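Local coordinates for protein 2,3-dimethylmalate lyase (Aspergillus niger, PDB 3FA4) that is a lyase of the phosphoenolpyruvate phosphomutase family, built on a TIM-barrel scaffold and holding a magnesium ion, at residues V132-Y137 with V173-A178. Numbering follows the deposited sequence.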
# COMPACT_ATOMS: atom_id res chain seq x y z
N VAL B 132 -27.45 1.14 -11.68
CA VAL B 132 -27.02 1.03 -13.09
C VAL B 132 -27.94 0.03 -13.84
O VAL B 132 -28.47 -0.95 -13.22
CB VAL B 132 -25.50 0.63 -13.10
CG1 VAL B 132 -25.27 -0.83 -13.36
CG2 VAL B 132 -24.71 1.49 -14.06
N ASP B 133 -28.18 0.27 -15.13
CA ASP B 133 -29.09 -0.59 -15.92
C ASP B 133 -28.67 -2.06 -15.79
O ASP B 133 -27.54 -2.33 -15.41
CB ASP B 133 -29.04 -0.18 -17.36
CG ASP B 133 -27.65 -0.27 -17.90
OD1 ASP B 133 -26.78 0.57 -17.52
OD2 ASP B 133 -27.42 -1.23 -18.65
N THR B 134 -29.57 -3.00 -16.09
CA THR B 134 -29.34 -4.42 -15.85
C THR B 134 -28.23 -4.93 -16.71
O THR B 134 -27.47 -5.77 -16.25
CB THR B 134 -30.61 -5.29 -16.06
OG1 THR B 134 -31.66 -4.87 -15.16
CG2 THR B 134 -30.33 -6.74 -15.75
N ASP B 135 -28.16 -4.44 -17.95
CA ASP B 135 -27.10 -4.82 -18.93
C ASP B 135 -25.71 -4.59 -18.40
O ASP B 135 -24.88 -5.51 -18.35
CB ASP B 135 -27.25 -4.02 -20.22
CG ASP B 135 -28.09 -4.76 -21.28
OD1 ASP B 135 -28.80 -5.76 -20.95
OD2 ASP B 135 -28.04 -4.35 -22.46
N THR B 136 -25.45 -3.36 -17.97
CA THR B 136 -24.22 -3.00 -17.31
C THR B 136 -23.92 -3.79 -16.06
O THR B 136 -22.75 -4.08 -15.82
CB THR B 136 -24.17 -1.48 -17.00
OG1 THR B 136 -24.30 -0.72 -18.23
CG2 THR B 136 -22.83 -1.15 -16.35
N TYR B 137 -24.94 -4.13 -15.26
CA TYR B 137 -24.79 -5.00 -14.08
C TYR B 137 -24.33 -6.43 -14.42
O TYR B 137 -23.47 -7.00 -13.76
CB TYR B 137 -26.13 -5.07 -13.34
CG TYR B 137 -26.23 -6.07 -12.19
CD1 TYR B 137 -25.30 -6.06 -11.15
CD2 TYR B 137 -27.29 -6.94 -12.11
CE1 TYR B 137 -25.37 -6.98 -10.11
CE2 TYR B 137 -27.40 -7.85 -11.05
CZ TYR B 137 -26.44 -7.87 -10.06
OH TYR B 137 -26.62 -8.69 -9.00
N VAL B 173 -35.95 -9.50 -8.39
CA VAL B 173 -35.91 -10.90 -8.78
C VAL B 173 -35.41 -11.04 -10.26
O VAL B 173 -34.56 -11.87 -10.49
CB VAL B 173 -37.17 -11.62 -8.36
CG1 VAL B 173 -37.19 -12.96 -8.91
CG2 VAL B 173 -37.16 -11.73 -6.87
N ALA B 174 -35.89 -10.19 -11.19
CA ALA B 174 -35.37 -10.09 -12.57
C ALA B 174 -33.87 -9.92 -12.70
O ALA B 174 -33.24 -10.65 -13.47
CB ALA B 174 -36.08 -8.95 -13.39
N ARG B 175 -33.31 -8.96 -11.98
CA ARG B 175 -31.87 -8.69 -11.98
C ARG B 175 -31.07 -9.86 -11.34
O ARG B 175 -29.96 -10.22 -11.80
CB ARG B 175 -31.55 -7.37 -11.23
CG ARG B 175 -31.94 -6.08 -11.95
CD ARG B 175 -31.79 -4.91 -11.07
NE ARG B 175 -32.04 -3.69 -11.85
CZ ARG B 175 -31.12 -2.79 -12.19
NH1 ARG B 175 -29.86 -2.89 -11.78
NH2 ARG B 175 -31.45 -1.80 -12.95
N LEU B 176 -31.61 -10.44 -10.27
CA LEU B 176 -30.99 -11.70 -9.75
C LEU B 176 -30.89 -12.80 -10.76
O LEU B 176 -29.83 -13.36 -10.91
CB LEU B 176 -31.64 -12.22 -8.46
CG LEU B 176 -31.27 -11.31 -7.28
CD1 LEU B 176 -31.99 -11.74 -6.04
CD2 LEU B 176 -29.72 -11.20 -7.11
N ARG B 177 -32.01 -13.12 -11.43
CA ARG B 177 -32.11 -14.17 -12.47
C ARG B 177 -31.19 -13.85 -13.67
O ARG B 177 -30.51 -14.72 -14.18
CB ARG B 177 -33.55 -14.25 -12.97
CG ARG B 177 -34.42 -15.12 -12.15
CD ARG B 177 -35.84 -15.17 -12.72
NE ARG B 177 -36.75 -15.93 -11.84
CZ ARG B 177 -38.05 -15.64 -11.63
NH1 ARG B 177 -38.67 -14.57 -12.19
NH2 ARG B 177 -38.74 -16.41 -10.82
N ALA B 178 -31.11 -12.59 -14.10
CA ALA B 178 -30.13 -12.26 -15.12
C ALA B 178 -28.71 -12.64 -14.62
O ALA B 178 -27.93 -13.19 -15.36
CB ALA B 178 -30.22 -10.81 -15.49
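Arg175 reaches from helix 169-181 to the backbone just ahead of helix 134-151 and grips one oxygen with two nitrogens, an example of how a buried arginine can tie a helix start to its neighbour. Its guanidinium meets Val132 O end-on and nearly in its own plane. NH1 gives the shorter bond, 2.8 Å to Val132 O, almost in line with the carbonyl (C=O...N 173°). NH2 lies 3.1 Å from the same Val132 O, above the carbonyl plane and less straight, with an N-H...O angle of 137°. The chain spans the gap because it is extended from CG to NE.

Thr134 OG1 lies over one face of this group, offset toward the rim and 3.5 Å from Arg175 NE. The same OG1 packs against the aliphatic part of the chain, 3.4 Å from Arg175 CG. In Thr134 OG1 sits beside the backbone N (chi1 -60°), which leaves CG2 anti to it and sends the methyl to Ala178 CB, 4.1 Å from CG2 and about one helical turn beyond Arg175. The Tyr137 ring turns its edge to the helix backbone, CE2 3.6 Å from Arg175 O, which lies in the ring plane, while the phenol end nears Leu176 CD2.

Two acidic residues form the next shell, Glu171 pairing with Arg175 NE and Asp116 with NH1, which would offset the buried charge and probably restrains the guanidinium's rotation. Asp116 also bonds to the backbone of Val132. The helix start itself is fixed by Asp133 at the N-cap, whose OD2 accepts from Thr136 N at 3.0 Å while its OD1 takes the Thr136 hydroxyl.

The whole joins two outer helices, one before and one after strand 156-161, which Tyr137, Arg175 and Leu176 all touch: the packing of neighbouring outer helices in a (beta/alpha)8 TIM barrel.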